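Local coordinates for protein GphF (Cystobacter violaceus, PDB 6MFC) that is a GNAT-like decarboxylase that probably converts a carboxyacyl (malonyl-type) unit into the acyl starter of polyketide biosynthesis, at residues 51-54 against 55-59. Numbering follows the deposited sequence.
Sequences LRAS and RAELL
Ser-54 is the N-cap of helix 55-64, and its hydroxyl takes the backbone N-H of Glu-57, three residues on: OG lies 3.1 Å from Glu-57 N, with an N-H...O angle of 159°. What brings the oxygen to the N-H end of the first turn is a chi1 of 65°, which sets OG between the serine's own N and carbonyl carbon. The hydroxyl also lies alongside carbon, 3.8 Å from Ala-56 CB and 3.6 Å from Glu-57 CB. One step along the backbone, Ser-54 O starts the helical bonding pattern by accepting from Leu-58 N at 3.0 Å, nearly straight at the hydrogen.

Leu-58 can be followed outward from there. Its CB sits 3.6 Å from Ser-54 O, the same carbonyl that its N-H binds. With chi1 at -73°, CG stands beside the backbone N and turns back toward the incoming chain, meeting both that oxygen and the methyl of Ala-53. At the tip, CD2 closes on Ala-53 CB at 3.8 Å; this contact between the residue before the cap (N') and the fourth of the helix (N4) is a hydrophobic staple. The same leucine side chain also touches Leu-36 and Cys-40, tying the start of this helix to helix 36-46.

On the other flank, Glu-57 brings CG to 4.2 Å from Ala-53 CB; beyond it the chain bends at chi2 and its carboxylate leaves the contact, OE2 forming salt bridges with Arg-60 and Arg-61. Glu-57 thus serves the cap through its backbone N-H, while its charged end is engaged further along the helix. One polar bond and one apolar staple together close the N-terminal end of helix 55-64, a pairing consistent with a defined entry from loop to helix on this surface of the GNAT-like domain.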
ATOM      1  N   LEU A  51      -2.825   1.799  13.699  1.00 84.84           N
ATOM      2  CA  LEU A  51      -2.736   1.518  12.271  1.00 77.67           C
ATOM      3  C   LEU A  51      -1.901   0.282  11.957  1.00 75.66           C
ATOM      4  O   LEU A  51      -1.535   0.076  10.795  1.00 75.26           O
ATOM      5  CB  LEU A  51      -2.173   2.730  11.521  1.00 75.83           C
ATOM      6  CG  LEU A  51      -3.083   3.947  11.322  1.00 76.92           C
ATOM      7  CD1 LEU A  51      -3.128   4.821  12.569  1.00 76.34           C
ATOM      8  CD2 LEU A  51      -2.639   4.755  10.112  1.00 81.28           C
ATOM      9  N   ARG A  52      -1.598  -0.546  12.952  1.00 74.70           N
ATOM     10  CA  ARG A  52      -0.787  -1.737  12.738  1.00 80.52           C
ATOM     11  C   ARG A  52      -1.664  -2.933  12.400  1.00 85.30           C
ATOM     12  O   ARG A  52      -2.713  -3.147  13.015  1.00 92.40           O
ATOM     13  CB  ARG A  52       0.050  -2.060  13.976  1.00 74.49           C
ATOM     14  CG  ARG A  52       0.988  -0.959  14.410  1.00 72.80           C
ATOM     15  CD  ARG A  52       1.995  -1.480  15.415  1.00 77.43           C
ATOM     16  NE  ARG A  52       2.831  -0.414  15.956  1.00 90.58           N
ATOM     17  CZ  ARG A  52       2.929  -0.127  17.249  1.00 99.08           C
ATOM     18  NH1 ARG A  52       2.252  -0.837  18.141  1.00103.21           N
ATOM     19  NH2 ARG A  52       3.714   0.862  17.651  1.00104.79           N
ATOM     20  N   ALA A  53      -1.224  -3.718  11.422  1.00 76.00           N
ATOM     21  CA  ALA A  53      -1.866  -4.995  11.163  1.00 67.94           C
ATOM     22  C   ALA A  53      -1.551  -5.971  12.289  1.00 69.97           C
ATOM     23  O   ALA A  53      -0.476  -5.933  12.894  1.00 81.86           O
ATOM     24  CB  ALA A  53      -1.406  -5.572   9.824  1.00 60.41           C
ATOM     25  N   SER A  54      -2.507  -6.844  12.579  1.00 73.39           N
ATOM     26  CA  SER A  54      -2.283  -7.860  13.591  1.00 65.98           C
ATOM     27  C   SER A  54      -1.372  -8.955  13.044  1.00 68.64           C
ATOM     28  O   SER A  54      -1.138  -9.065  11.836  1.00 65.81           O
ATOM     29  CB  SER A  54      -3.610  -8.456  14.056  1.00 64.28           C
ATOM     30  OG  SER A  54      -4.240  -9.158  13.000  1.00 67.25           O
ATOM     31  N   ARG A  55      -0.845  -9.771  13.958  1.00 66.32           N
ATOM     32  CA  ARG A  55      -0.081 -10.940  13.538  1.00 69.04           C
ATOM     33  C   ARG A  55      -0.933 -11.877  12.694  1.00 74.24           C
ATOM     34  O   ARG A  55      -0.423 -12.517  11.767  1.00 77.83           O
ATOM     35  CB  ARG A  55       0.474 -11.675  14.758  1.00 69.73           C
ATOM     36  CG  ARG A  55       1.455 -12.786  14.423  1.00 75.78           C
ATOM     37  CD  ARG A  55       1.820 -13.596  15.659  1.00 85.90           C
ATOM     38  NE  ARG A  55       3.032 -14.388  15.458  1.00 97.82           N
ATOM     39  CZ  ARG A  55       3.570 -15.178  16.383  1.00118.84           C
ATOM     40  NH1 ARG A  55       4.676 -15.859  16.114  1.00130.55           N
ATOM     41  NH2 ARG A  55       3.003 -15.286  17.577  1.00123.27           N
ATOM     42  N   ALA A  56      -2.233 -11.959  12.993  1.00 69.88           N
ATOM     43  CA  ALA A  56      -3.122 -12.814  12.215  1.00 61.43           C
ATOM     44  C   ALA A  56      -3.288 -12.292  10.792  1.00 63.04           C
ATOM     45  O   ALA A  56      -3.271 -13.074   9.834  1.00 68.09           O
ATOM     46  CB  ALA A  56      -4.477 -12.930  12.909  1.00 62.03           C
ATOM     47  N   GLU A  57      -3.449 -10.975  10.634  1.00 55.55           N
ATOM     48  CA  GLU A  57      -3.616 -10.413   9.297  1.00 58.76           C
ATOM     49  C   GLU A  57      -2.337 -10.534   8.480  1.00 61.91           C
ATOM     50  O   GLU A  57      -2.384 -10.861   7.288  1.00 58.17           O
ATOM     51  CB  GLU A  57      -4.055  -8.951   9.383  1.00 54.74           C
ATOM     52  CG  GLU A  57      -4.083  -8.239   8.033  1.00 64.72           C
ATOM     53  CD  GLU A  57      -5.057  -8.874   7.050  1.00 83.44           C
ATOM     54  OE1 GLU A  57      -6.076  -9.441   7.498  1.00 91.26           O
ATOM     55  OE2 GLU A  57      -4.804  -8.807   5.828  1.00 78.21           O
ATOM     56  N   LEU A  58      -1.184 -10.271   9.100  1.00 62.13           N
ATOM     57  CA  LEU A  58       0.082 -10.416   8.389  1.00 65.41           C
ATOM     58  C   LEU A  58       0.295 -11.853   7.939  1.00 67.91           C
ATOM     59  O   LEU A  58       0.812 -12.099   6.843  1.00 64.95           O
ATOM     60  CB  LEU A  58       1.240  -9.945   9.267  1.00 70.98           C
ATOM     61  CG  LEU A  58       1.335  -8.429   9.459  1.00 67.04           C
ATOM     62  CD1 LEU A  58       2.615  -8.053  10.190  1.00 57.29           C
ATOM     63  CD2 LEU A  58       1.245  -7.718   8.116  1.00 60.70           C
ATOM     64  N   LEU A  59      -0.105 -12.820   8.768  1.00 64.43           N
ATOM     65  CA  LEU A  59      -0.040 -14.215   8.346  1.00 67.44           C
ATOM     66  C   LEU A  59      -1.068 -14.507   7.262  1.00 71.77           C
ATOM     67  O   LEU A  59      -0.800 -15.283   6.338  1.00 70.66           O
ATOM     68  CB  LEU A  59      -0.247 -15.139   9.542  1.00 66.66           C
ATOM     69  CG  LEU A  59      -0.178 -16.638   9.251  1.00 61.78           C
ATOM     70  CD1 LEU A  59       1.244 -17.053   8.906  1.00 57.70           C
ATOM     71  CD2 LEU A  59      -0.709 -17.440  10.425  1.00 59.28           C
TER